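Local coordinates for post-proline cleaving enzyme (Rickettsia typhi, PDB 4HVT), which probably acts as a serine-type oligopeptidase that cuts short peptides after proline, at residues 533-538 and 608-613; 265-270 and 525-530; 305-310 and 529-534; 537-542 and 572-577. One frame throughout, in Å; residues are numbered along the deposited sequence.

Interaction 1: residues 533-538 and 608-613; sequences IKRQTA and VTEYGD
R535 takes hold of E610 end-on: NH1 and NH2 both donate to the same oxygen, E610 OE2, and R535 NH2 lies 2.9 Å from it. Both bonds are clearly bent, at about 145°. OE2 sits in the plane of the guanidinium, at its edge, but the carboxylate is turned 74° away from that plane; NH2 uses the anti lone pair of OE2, whereas NH1 comes from above the carboxylate. Obliquely alongside, R535 NH2 is 3.6 Å from Y611 CE1. E610 itself doubles back: CG, anti to the backbone N (chi1 -173°), lies over the centre of the Y611 ring, and the bend at chi2 directs the carboxylate to R535. The salt bridge lies within the alpha/beta-hydrolase domain and ties the approach to helix 536-551 to the short helix 608-611, which G612 ends with its positive phi. In the second shell N567 OD1 accepts from both R535 NH2 and Y611 OH, and the A530 carbonyl holds R535 NH1. An arginine suits this buried place because its several N-H groups can serve all these acceptors. The other carboxylate oxygen, E610 OE1, turns to Y267 and H527.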
loop_
_atom_site.group_PDB
_atom_site.type_symbol
_atom_site.label_atom_id
_atom_site.label_comp_id
_atom_site.label_asym_id
_atom_site.label_seq_id
_atom_site.Cartn_x
_atom_site.Cartn_y
_atom_site.Cartn_z
ATOM N N ILE A 533 -18.267 10.494 9.480
ATOM C CA ILE A 533 -19.719 10.334 9.339
ATOM C C ILE A 533 -20.187 10.716 7.927
ATOM O O ILE A 533 -21.352 10.599 7.647
ATOM C CB ILE A 533 -20.528 11.159 10.374
ATOM C CG1 ILE A 533 -20.278 12.668 10.315
ATOM C CG2 ILE A 533 -20.248 10.703 11.798
ATOM C CD1 ILE A 533 -21.179 13.492 11.255
ATOM N N LYS A 534 -19.276 11.232 7.085
ATOM C CA LYS A 534 -19.613 11.516 5.687
ATOM C C LYS A 534 -19.316 10.329 4.784
ATOM O O LYS A 534 -19.366 10.448 3.560
ATOM C CB LYS A 534 -18.843 12.727 5.191
ATOM C CG LYS A 534 -19.198 14.022 5.861
ATOM C CD LYS A 534 -18.283 15.148 5.422
ATOM C CE LYS A 534 -18.666 16.420 6.132
ATOM N NZ LYS A 534 -18.102 17.556 5.358
ATOM N N ARG A 535 -19.073 9.167 5.369
ATOM C CA ARG A 535 -18.678 8.016 4.533
ATOM C C ARG A 535 -19.686 7.669 3.436
ATOM O O ARG A 535 -19.300 7.176 2.353
ATOM C CB ARG A 535 -18.399 6.744 5.356
ATOM C CG ARG A 535 -16.917 6.356 5.449
ATOM C CD ARG A 535 -16.351 5.989 4.085
ATOM N NE ARG A 535 -15.046 5.311 4.172
ATOM C CZ ARG A 535 -13.885 5.940 4.370
ATOM N NH1 ARG A 535 -13.835 7.247 4.491
ATOM N NH2 ARG A 535 -12.787 5.216 4.476
ATOM N N GLN A 536 -20.970 7.882 3.719
ATOM C CA GLN A 536 -21.971 7.604 2.684
ATOM C C GLN A 536 -21.727 8.293 1.347
ATOM O O GLN A 536 -22.181 7.787 0.295
ATOM C CB GLN A 536 -23.370 7.929 3.228
ATOM C CG GLN A 536 -24.477 7.527 2.296
ATOM C CD GLN A 536 -24.620 6.003 2.175
ATOM O OE1 GLN A 536 -24.541 5.278 3.141
ATOM N NE2 GLN A 536 -24.822 5.517 0.956
ATOM N N THR A 537 -20.988 9.405 1.344
ATOM C CA THR A 537 -20.632 10.088 0.125
ATOM C C THR A 537 -19.758 9.163 -0.784
ATOM O O THR A 537 -20.017 9.062 -1.989
ATOM C CB THR A 537 -19.958 11.441 0.440
ATOM O OG1 THR A 537 -20.925 12.340 0.977
ATOM C CG2 THR A 537 -19.304 12.077 -0.824
ATOM N N ALA A 538 -18.807 8.448 -0.207
ATOM C CA ALA A 538 -17.986 7.512 -0.971
ATOM C C ALA A 538 -18.870 6.456 -1.617
ATOM O O ALA A 538 -18.722 6.138 -2.796
ATOM C CB ALA A 538 -16.935 6.842 -0.080
ATOM N N VAL A 608 -10.032 5.614 14.139
ATOM C CA VAL A 608 -11.138 6.335 14.680
ATOM C C VAL A 608 -11.401 7.645 13.925
ATOM O O VAL A 608 -12.531 8.081 13.788
ATOM C CB VAL A 608 -10.929 6.582 16.190
ATOM C CG1 VAL A 608 -12.013 7.512 16.675
ATOM C CG2 VAL A 608 -10.982 5.245 16.935
ATOM N N THR A 609 -10.345 8.330 13.462
ATOM C CA THR A 609 -10.532 9.579 12.730
ATOM C C THR A 609 -10.981 9.355 11.305
ATOM O O THR A 609 -11.414 10.317 10.650
ATOM C CB THR A 609 -9.239 10.450 12.765
ATOM O OG1 THR A 609 -8.146 9.681 12.240
ATOM C CG2 THR A 609 -8.950 10.918 14.156
ATOM N N GLU A 610 -10.893 8.121 10.796
ATOM C CA GLU A 610 -11.394 7.788 9.476
ATOM C C GLU A 610 -12.890 7.442 9.518
ATOM O O GLU A 610 -13.602 7.810 8.617
ATOM C CB GLU A 610 -10.603 6.660 8.801
ATOM C CG GLU A 610 -11.006 6.418 7.363
ATOM C CD GLU A 610 -10.614 7.488 6.368
ATOM O OE1 GLU A 610 -9.931 8.453 6.814
ATOM O OE2 GLU A 610 -10.994 7.354 5.141
ATOM N N TYR A 611 -13.330 6.702 10.522
ATOM C CA TYR A 611 -14.677 6.148 10.499
ATOM C C TYR A 611 -15.626 6.760 11.533
ATOM O O TYR A 611 -16.831 6.601 11.429
ATOM C CB TYR A 611 -14.605 4.642 10.719
ATOM C CG TYR A 611 -13.814 3.884 9.661
ATOM C CD1 TYR A 611 -14.237 3.815 8.315
ATOM C CD2 TYR A 611 -12.663 3.211 10.011
ATOM C CE1 TYR A 611 -13.484 3.142 7.356
ATOM C CE2 TYR A 611 -11.916 2.531 9.060
ATOM C CZ TYR A 611 -12.352 2.482 7.746
ATOM O OH TYR A 611 -11.577 1.802 6.827
ATOM N N GLY A 612 -15.083 7.533 12.451
ATOM C CA GLY A 612 -15.854 7.979 13.646
ATOM C C GLY A 612 -15.752 6.945 14.741
ATOM O O GLY A 612 -15.426 5.786 14.487
ATOM N N ASP A 613 -16.038 7.382 15.969
ATOM C CA ASP A 613 -15.965 6.572 17.167
ATOM C C ASP A 613 -17.330 5.917 17.495
ATOM O O ASP A 613 -18.239 6.598 17.905
ATOM C CB ASP A 613 -15.488 7.435 18.318
ATOM C CG ASP A 613 -15.146 6.650 19.516
ATOM O OD1 ASP A 613 -15.524 5.460 19.632
ATOM O OD2 ASP A 613 -14.463 7.206 20.375
#

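Interaction 2: residues 265-270 and 525-530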
loop_
_atom_site.group_PDB
_atom_site.type_symbol
_atom_site.label_atom_id
_atom_site.label_comp_id
_atom_site.label_asym_id
_atom_site.label_seq_id
_atom_site.Cartn_x
_atom_site.Cartn_y
_atom_site.Cartn_z
ATOM N N ASP A 265 -3.046 10.615 15.916
ATOM C CA ASP A 265 -4.429 10.174 15.573
ATOM C C ASP A 265 -4.649 9.816 14.103
ATOM O O ASP A 265 -5.785 9.879 13.583
ATOM C CB ASP A 265 -5.395 11.269 16.018
ATOM C CG ASP A 265 -5.317 12.522 15.144
ATOM O OD1 ASP A 265 -4.512 12.566 14.219
ATOM O OD2 ASP A 265 -6.125 13.458 15.381
ATOM N N PHE A 266 -3.569 9.339 13.481
ATOM C CA PHE A 266 -3.495 8.939 12.090
ATOM C C PHE A 266 -3.079 10.114 11.174
ATOM O O PHE A 266 -2.217 9.923 10.303
ATOM C CB PHE A 266 -4.747 8.247 11.570
ATOM C CG PHE A 266 -4.455 7.340 10.416
ATOM C CD1 PHE A 266 -4.024 6.054 10.650
ATOM C CD2 PHE A 266 -4.559 7.814 9.123
ATOM C CE1 PHE A 266 -3.700 5.229 9.568
ATOM C CE2 PHE A 266 -4.229 6.989 8.031
ATOM C CZ PHE A 266 -3.850 5.699 8.279
ATOM N N TYR A 267 -3.683 11.296 11.367
ATOM C CA TYR A 267 -3.452 12.482 10.498
ATOM C C TYR A 267 -2.637 13.578 11.133
ATOM O O TYR A 267 -2.000 14.369 10.420
ATOM C CB TYR A 267 -4.792 13.064 9.999
ATOM C CG TYR A 267 -5.510 12.076 9.103
ATOM C CD1 TYR A 267 -5.068 11.798 7.826
ATOM C CD2 TYR A 267 -6.603 11.347 9.601
ATOM C CE1 TYR A 267 -5.696 10.835 7.037
ATOM C CE2 TYR A 267 -7.233 10.381 8.820
ATOM C CZ TYR A 267 -6.771 10.135 7.533
ATOM O OH TYR A 267 -7.406 9.145 6.766
ATOM N N ASN A 268 -2.567 13.625 12.467
ATOM C CA ASN A 268 -1.778 14.634 13.179
ATOM C C ASN A 268 -0.603 14.032 13.931
ATOM O O ASN A 268 -0.686 12.907 14.384
ATOM C CB ASN A 268 -2.665 15.402 14.185
ATOM C CG ASN A 268 -3.748 16.206 13.482
ATOM O OD1 ASN A 268 -3.488 17.279 12.914
ATOM N ND2 ASN A 268 -4.950 15.703 13.527
ATOM N N TYR A 269 0.491 14.792 14.016
ATOM C CA TYR A 269 1.718 14.299 14.484
ATOM C C TYR A 269 2.391 15.267 15.439
ATOM O O TYR A 269 2.165 16.490 15.346
ATOM C CB TYR A 269 2.673 14.146 13.286
ATOM C CG TYR A 269 2.296 13.170 12.230
ATOM C CD1 TYR A 269 1.313 13.491 11.269
ATOM C CD2 TYR A 269 2.967 11.964 12.119
ATOM C CE1 TYR A 269 1.026 12.588 10.250
ATOM C CE2 TYR A 269 2.668 11.069 11.126
ATOM C CZ TYR A 269 1.709 11.400 10.185
ATOM O OH TYR A 269 1.417 10.495 9.180
ATOM N N ASP A 270 3.262 14.715 16.309
ATOM C CA ASP A 270 4.346 15.428 16.960
ATOM C C ASP A 270 5.631 14.929 16.327
ATOM O O ASP A 270 5.914 13.764 16.395
ATOM C CB ASP A 270 4.467 15.102 18.447
ATOM C CG ASP A 270 3.292 15.541 19.244
ATOM O OD1 ASP A 270 2.645 16.561 18.877
ATOM O OD2 ASP A 270 3.089 14.894 20.282
ATOM N N GLU A 525 -9.315 17.580 0.226
ATOM C CA GLU A 525 -10.767 17.809 0.238
ATOM C C GLU A 525 -11.514 16.596 -0.327
ATOM O O GLU A 525 -12.651 16.314 0.045
ATOM C CB GLU A 525 -11.138 19.032 -0.588
ATOM N N TRP A 526 -10.928 15.920 -1.304
ATOM C CA TRP A 526 -11.533 14.726 -1.898
ATOM C C TRP A 526 -11.701 13.637 -0.854
ATOM O O TRP A 526 -12.717 12.950 -0.823
ATOM C CB TRP A 526 -10.670 14.219 -3.068
ATOM C CG TRP A 526 -11.354 13.327 -4.066
ATOM C CD1 TRP A 526 -11.075 12.033 -4.324
ATOM C CD2 TRP A 526 -12.398 13.687 -4.939
ATOM N NE1 TRP A 526 -11.885 11.550 -5.301
ATOM C CE2 TRP A 526 -12.729 12.546 -5.694
ATOM C CE3 TRP A 526 -13.104 14.878 -5.165
ATOM C CZ2 TRP A 526 -13.695 12.570 -6.696
ATOM C CZ3 TRP A 526 -14.096 14.883 -6.133
ATOM C CH2 TRP A 526 -14.382 13.738 -6.881
ATOM N N HIS A 527 -10.752 13.580 0.080
ATOM C CA HIS A 527 -10.786 12.651 1.208
ATOM C C HIS A 527 -11.808 13.083 2.262
ATOM O O HIS A 527 -12.701 12.307 2.683
ATOM C CB HIS A 527 -9.393 12.541 1.809
ATOM C CG HIS A 527 -9.365 11.774 3.092
ATOM N ND1 HIS A 527 -8.696 12.230 4.199
ATOM C CD2 HIS A 527 -9.999 10.630 3.484
ATOM C CE1 HIS A 527 -8.930 11.414 5.219
ATOM N NE2 HIS A 527 -9.686 10.421 4.805
ATOM N N LYS A 528 -11.640 14.313 2.715
ATOM C CA LYS A 528 -12.453 14.875 3.823
ATOM C C LYS A 528 -13.938 14.817 3.491
ATOM O O LYS A 528 -14.771 14.647 4.408
ATOM C CB LYS A 528 -12.007 16.318 4.097
ATOM C CG LYS A 528 -10.668 16.402 4.812
ATOM C CD LYS A 528 -10.157 17.840 4.889
ATOM C CE LYS A 528 -8.659 17.919 5.145
ATOM N NZ LYS A 528 -8.282 19.299 5.589
ATOM N N SER A 529 -14.281 14.926 2.196
ATOM C CA SER A 529 -15.651 14.849 1.734
ATOM C C SER A 529 -16.420 13.563 2.075
ATOM O O SER A 529 -17.663 13.576 2.059
ATOM C CB SER A 529 -15.693 15.032 0.200
ATOM O OG SER A 529 -15.511 16.439 -0.024
ATOM N N ALA A 530 -15.698 12.471 2.293
ATOM C CA ALA A 530 -16.255 11.165 2.652
ATOM C C ALA A 530 -15.629 10.576 3.903
ATOM O O ALA A 530 -15.734 9.379 4.165
ATOM C CB ALA A 530 -16.173 10.199 1.482
#
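With CG anti to its carbonyl carbon (chi1 -65°), Y267 sends its ring out from the loop before strand 269-275, while H527, whose CG is anti to the backbone N (chi1 171°), reaches back from helix 524-528. The two side chains arrive from opposite directions and bridge the interface between the beta-propeller and the alpha/beta-hydrolase domain, the two-domain build of the prolyl oligopeptidase family. Their rings meet obliquely, the planes 39° apart and the centroids separated by 5.2 Å, and the imidazole CE1 of H527 approaches the phenol end, 3.4 Å from Y267 CZ. E610 OE1, hydrogen-bonded to both polar ends, helps to fix how the rings are turned. H527 ND1 pairs with R307, whose guanidinium also makes a cation-pi contact with the Y267 ring. Tyrosine and histidine suit this partly buried seam, since each offers a flat surface together with polar atoms for the charged groups around it. The loop around Y267 is held by D265 OD1, which accepts from the backbone N of Y267, forming an Asx turn. N268 N also donates to D265 OD1, at 2.8 Å, extending this to an Asx motif. N268 ND2 reaches D265 OD2 at 3.1 Å.

Interaction 3: residues 305-310 and 529-534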
loop_
_atom_site.group_PDB
_atom_site.type_symbol
_atom_site.label_atom_id
_atom_site.label_comp_id
_atom_site.label_asym_id
_atom_site.label_seq_id
_atom_site.Cartn_x
_atom_site.Cartn_y
_atom_site.Cartn_z
ATOM N N LEU A 305 4.373 18.419 2.647
ATOM C CA LEU A 305 3.032 18.472 2.079
ATOM C C LEU A 305 2.044 18.964 3.123
ATOM O O LEU A 305 2.092 18.508 4.255
ATOM C CB LEU A 305 2.592 17.075 1.625
ATOM C CG LEU A 305 1.180 16.876 1.067
ATOM C CD1 LEU A 305 1.043 17.692 -0.207
ATOM C CD2 LEU A 305 0.889 15.408 0.857
ATOM N N LEU A 306 1.126 19.826 2.687
ATOM C CA LEU A 306 0.053 20.328 3.541
ATOM C C LEU A 306 -1.227 19.529 3.337
ATOM O O LEU A 306 -1.659 19.332 2.226
ATOM C CB LEU A 306 -0.188 21.818 3.311
ATOM C CG LEU A 306 1.029 22.745 3.372
ATOM C CD1 LEU A 306 0.587 24.199 3.292
ATOM C CD2 LEU A 306 1.878 22.474 4.615
ATOM N N ARG A 307 -1.844 19.151 4.452
ATOM C CA ARG A 307 -3.172 18.529 4.412
ATOM C C ARG A 307 -4.269 19.602 4.652
ATOM O O ARG A 307 -5.443 19.405 4.286
ATOM C CB ARG A 307 -3.247 17.411 5.476
ATOM C CG ARG A 307 -4.655 16.903 5.702
ATOM C CD ARG A 307 -4.651 15.553 6.402
ATOM N NE ARG A 307 -5.978 15.216 6.926
ATOM C CZ ARG A 307 -6.950 14.610 6.252
ATOM N NH1 ARG A 307 -6.781 14.300 4.977
ATOM N NH2 ARG A 307 -8.160 14.398 6.835
ATOM N N SER A 308 -3.918 20.678 5.371
ATOM C CA SER A 308 -4.816 21.785 5.634
ATOM C C SER A 308 -4.206 23.098 5.190
ATOM O O SER A 308 -2.969 23.199 5.043
ATOM C CB SER A 308 -5.157 21.843 7.133
ATOM O OG SER A 308 -5.787 20.653 7.541
ATOM N N ASP A 309 -5.072 24.110 5.016
ATOM C CA ASP A 309 -4.565 25.466 4.727
ATOM C C ASP A 309 -3.668 25.919 5.876
ATOM O O ASP A 309 -3.924 25.586 7.033
ATOM C CB ASP A 309 -5.686 26.498 4.635
ATOM C CG ASP A 309 -6.632 26.281 3.480
ATOM O OD1 ASP A 309 -6.352 25.510 2.530
ATOM O OD2 ASP A 309 -7.734 26.922 3.569
ATOM N N TRP A 310 -2.605 26.635 5.537
ATOM C CA TRP A 310 -1.677 27.183 6.522
ATOM C C TRP A 310 -1.617 28.719 6.383
ATOM O O TRP A 310 -1.120 29.191 5.375
ATOM C CB TRP A 310 -0.305 26.598 6.259
ATOM C CG TRP A 310 0.752 26.930 7.246
ATOM C CD1 TRP A 310 0.620 27.631 8.438
ATOM C CD2 TRP A 310 2.125 26.565 7.159
ATOM N NE1 TRP A 310 1.849 27.711 9.071
ATOM C CE2 TRP A 310 2.782 27.053 8.311
ATOM C CE3 TRP A 310 2.871 25.885 6.222
ATOM C CZ2 TRP A 310 4.162 26.839 8.531
ATOM C CZ3 TRP A 310 4.210 25.669 6.423
ATOM C CH2 TRP A 310 4.847 26.101 7.580
ATOM N N SER A 529 -14.281 14.926 2.196
ATOM C CA SER A 529 -15.651 14.849 1.734
ATOM C C SER A 529 -16.420 13.563 2.075
ATOM O O SER A 529 -17.663 13.576 2.059
ATOM C CB SER A 529 -15.693 15.032 0.200
ATOM O OG SER A 529 -15.511 16.439 -0.024
ATOM N N ALA A 530 -15.698 12.471 2.293
ATOM C CA ALA A 530 -16.255 11.165 2.652
ATOM C C ALA A 530 -15.629 10.576 3.903
ATOM O O ALA A 530 -15.734 9.379 4.165
ATOM C CB ALA A 530 -16.173 10.199 1.482
ATOM N N GLN A 531 -15.037 11.449 4.711
ATOM C CA GLN A 531 -14.392 11.026 5.945
ATOM C C GLN A 531 -15.376 10.948 7.123
ATOM O O GLN A 531 -16.319 11.723 7.235
ATOM C CB GLN A 531 -13.239 11.969 6.262
ATOM C CG GLN A 531 -12.338 11.499 7.365
ATOM C CD GLN A 531 -11.206 12.484 7.631
ATOM O OE1 GLN A 531 -11.038 13.488 6.919
ATOM N NE2 GLN A 531 -10.464 12.250 8.729
ATOM N N GLY A 532 -15.146 10.001 8.026
ATOM C CA GLY A 532 -15.942 9.934 9.233
ATOM C C GLY A 532 -17.418 9.656 8.951
ATOM O O GLY A 532 -17.748 8.754 8.187
ATOM N N ILE A 533 -18.267 10.494 9.480
ATOM C CA ILE A 533 -19.719 10.334 9.339
ATOM C C ILE A 533 -20.187 10.716 7.927
ATOM O O ILE A 533 -21.352 10.599 7.647
ATOM C CB ILE A 533 -20.528 11.159 10.374
ATOM C CG1 ILE A 533 -20.278 12.668 10.315
ATOM C CG2 ILE A 533 -20.248 10.703 11.798
ATOM C CD1 ILE A 533 -21.179 13.492 11.255
ATOM N N LYS A 534 -19.276 11.232 7.085
ATOM C CA LYS A 534 -19.613 11.516 5.687
ATOM C C LYS A 534 -19.316 10.329 4.784
ATOM O O LYS A 534 -19.366 10.448 3.560
ATOM C CB LYS A 534 -18.843 12.727 5.191
ATOM C CG LYS A 534 -19.198 14.022 5.861
ATOM C CD LYS A 534 -18.283 15.148 5.422
ATOM C CE LYS A 534 -18.666 16.420 6.132
ATOM N NZ LYS A 534 -18.102 17.556 5.358
HETATM O O HOH W 1 -8.615 14.544 9.673
#
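R307 and Q531 reach for each other from opposite directions, each on a stretched side chain; the nearest CA atoms, those of R307 and S529, are 13.3 Å apart, so only long side chains meet. R307 runs extended from CG to NE, with CG anti to its backbone N (chi1 168°), and this length lets it reach Q531 through its terminal NH2. The guanidinium and amide planes are turned 58° from one another. Q531 OE1 nevertheless lies in the guanidinium plane, at its edge, 3.0 Å from R307 NH2; with an N-H...O angle of 130° the bond is weak. A water adds a second, indirect link, accepting from R307 NH2 at 2.9 Å and from Q531 NE2 at 3.1 Å, which closes a small ring through the amide. Glutamine suits the place because its amide both accepts and donates: OE1 takes the arginine N-H, while NE2 also gives a bond to the T609 carbonyl. R307 has its stronger partner in H527. The contact lies near the surface of the domain interface, where the propeller loop between strands 301-305 and 310-312 faces the hydrolase-domain loop joining helix 524-528 to helix 536-551, with helix 608-611 beside it.

Interaction 4: residues 537-542 and 572-577; sequences TAFNDF and VSVAMT
Two helical segments, 537-542 and 572-577, pack side by side and come closest at F539 and A575, whose CA atoms are 6.8 Å apart. V574 lies against one face of the F539 ring, its side chain crossing that of F539 at about a right angle. The CG1 methyl sits over the ring in a CH-pi contact, 3.9 Å from V574 CG1 to the centroid of the F539 ring and 22° off the ring normal, offset toward CD2. CG1 is anti to the V574 backbone N (chi1 172°), which leaves CG2 to meet the far end of the ring, 3.9 Å from F539 CZ. A turn further along, F542 CD2 stands 4.1 Å from A575 CB. The beta-branched valine presents two methyls to a single ring, and the small alanine lets the backbones draw near, as suits a buried, wholly apolar interface. L571, a turn earlier on helix 567-578, also touches both phenylalanines, and Y626 of helix 617-626 meets F539 edge-to-face. The turn between strand 560-565 and helix 567-578 is probably the nucleophile elbow of the alpha/beta-hydrolase fold; I562 of that strand packs against F542, V572 and A575, so both helices rest on the central sheet.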
loop_
_atom_site.group_PDB
_atom_site.type_symbol
_atom_site.label_atom_id
_atom_site.label_comp_id
_atom_site.label_asym_id
_atom_site.label_seq_id
_atom_site.Cartn_x
_atom_site.Cartn_y
_atom_site.Cartn_z
ATOM N N THR A 537 -20.988 9.405 1.344
ATOM C CA THR A 537 -20.632 10.088 0.125
ATOM C C THR A 537 -19.758 9.163 -0.784
ATOM O O THR A 537 -20.017 9.062 -1.989
ATOM C CB THR A 537 -19.958 11.441 0.440
ATOM O OG1 THR A 537 -20.925 12.340 0.977
ATOM C CG2 THR A 537 -19.304 12.077 -0.824
ATOM N N ALA A 538 -18.807 8.448 -0.207
ATOM C CA ALA A 538 -17.986 7.512 -0.971
ATOM C C ALA A 538 -18.870 6.456 -1.617
ATOM O O ALA A 538 -18.722 6.138 -2.796
ATOM C CB ALA A 538 -16.935 6.842 -0.080
ATOM N N PHE A 539 -19.794 5.921 -0.842
ATOM C CA PHE A 539 -20.624 4.849 -1.293
ATOM C C PHE A 539 -21.551 5.324 -2.439
ATOM O O PHE A 539 -21.703 4.639 -3.420
ATOM C CB PHE A 539 -21.426 4.236 -0.153
ATOM C CG PHE A 539 -20.605 3.908 1.113
ATOM C CD1 PHE A 539 -19.311 3.398 1.052
ATOM C CD2 PHE A 539 -21.161 4.062 2.368
ATOM C CE1 PHE A 539 -18.566 3.108 2.187
ATOM C CE2 PHE A 539 -20.424 3.750 3.499
ATOM C CZ PHE A 539 -19.128 3.270 3.408
ATOM N N ASN A 540 -22.111 6.526 -2.286
ATOM C CA ASN A 540 -22.943 7.129 -3.314
ATOM C C ASN A 540 -22.155 7.310 -4.609
ATOM O O ASN A 540 -22.689 7.056 -5.684
ATOM C CB ASN A 540 -23.465 8.484 -2.866
ATOM C CG ASN A 540 -24.502 8.369 -1.766
ATOM O OD1 ASN A 540 -25.048 7.296 -1.507
ATOM N ND2 ASN A 540 -24.803 9.489 -1.143
ATOM N N ASP A 541 -20.890 7.716 -4.501
ATOM C CA ASP A 541 -20.036 7.876 -5.696
ATOM C C ASP A 541 -19.915 6.555 -6.430
ATOM O O ASP A 541 -19.958 6.477 -7.641
ATOM C CB ASP A 541 -18.661 8.362 -5.305
ATOM C CG ASP A 541 -18.660 9.821 -4.880
ATOM O OD1 ASP A 541 -19.717 10.449 -5.030
ATOM O OD2 ASP A 541 -17.612 10.328 -4.373
ATOM N N PHE A 542 -19.763 5.500 -5.661
ATOM C CA PHE A 542 -19.605 4.177 -6.239
ATOM C C PHE A 542 -20.917 3.778 -6.963
ATOM O O PHE A 542 -20.878 3.275 -8.046
ATOM C CB PHE A 542 -19.290 3.200 -5.109
ATOM C CG PHE A 542 -18.807 1.858 -5.579
ATOM C CD1 PHE A 542 -17.575 1.714 -6.202
ATOM C CD2 PHE A 542 -19.552 0.734 -5.347
ATOM C CE1 PHE A 542 -17.109 0.486 -6.607
ATOM C CE2 PHE A 542 -19.111 -0.510 -5.817
ATOM C CZ PHE A 542 -17.892 -0.630 -6.417
ATOM N N VAL A 572 -17.521 -2.548 -0.477
ATOM C CA VAL A 572 -18.285 -3.485 -1.282
ATOM C C VAL A 572 -19.325 -4.265 -0.463
ATOM O O VAL A 572 -20.322 -4.665 -1.004
ATOM C CB VAL A 572 -17.422 -4.443 -2.146
ATOM C CG1 VAL A 572 -16.584 -3.711 -3.161
ATOM C CG2 VAL A 572 -16.641 -5.439 -1.321
ATOM N N SER A 573 -19.089 -4.464 0.831
ATOM C CA SER A 573 -20.089 -5.016 1.700
ATOM C C SER A 573 -21.218 -4.037 1.993
ATOM O O SER A 573 -22.365 -4.474 2.141
ATOM C CB SER A 573 -19.485 -5.579 2.958
ATOM O OG SER A 573 -18.793 -4.604 3.729
ATOM N N VAL A 574 -20.921 -2.738 2.121
ATOM C CA VAL A 574 -21.961 -1.716 2.113
ATOM C C VAL A 574 -22.748 -1.704 0.782
ATOM O O VAL A 574 -23.985 -1.657 0.784
ATOM C CB VAL A 574 -21.430 -0.322 2.390
ATOM C CG1 VAL A 574 -22.543 0.692 2.155
ATOM C CG2 VAL A 574 -20.847 -0.246 3.789
ATOM N N ALA A 575 -22.041 -1.731 -0.338
ATOM C CA ALA A 575 -22.672 -1.650 -1.641
ATOM C C ALA A 575 -23.698 -2.771 -1.789
ATOM O O ALA A 575 -24.825 -2.576 -2.259
ATOM C CB ALA A 575 -21.642 -1.705 -2.761
ATOM N N MET A 576 -23.308 -3.987 -1.412
ATOM C CA MET A 576 -24.134 -5.138 -1.724
ATOM C C MET A 576 -25.298 -5.225 -0.751
ATOM O O MET A 576 -26.336 -5.817 -1.079
ATOM C CB MET A 576 -23.313 -6.430 -1.666
ATOM C CG MET A 576 -22.897 -6.911 -0.290
ATOM S SD MET A 576 -22.008 -8.491 -0.222
ATOM C CE MET A 576 -23.352 -9.580 -0.216
ATOM N N THR A 577 -25.140 -4.630 0.432
ATOM C CA THR A 577 -26.241 -4.606 1.368
ATOM C C THR A 577 -27.206 -3.405 1.131
ATOM O O THR A 577 -28.391 -3.540 1.334
ATOM C CB THR A 577 -25.787 -4.691 2.853
ATOM O OG1 THR A 577 -24.863 -3.635 3.156
ATOM C CG2 THR A 577 -25.108 -6.073 3.153
#

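In the fold
From the N terminus, the propeller supplies the first halves of interactions 2 and 3, at 265-270 and 305-310. Both close long loops, of more than 200 residues, on overlapping parts of 525-534; interaction 3 opens inside the span of interaction 2 but ends slightly later, so the two cross, and together they fasten the propeller to the hydrolase domain. Interaction 1 starts at 533, on residues shared with interaction 3, and runs into helix 536-551, where interaction 4 begins. Interaction 4 closes a short loop on helix 567-578 within the longer span that interaction 1 closes on helix 608-611. Helix 608-611 also meets both interface contacts, linking the domain seam to the hydrolase core.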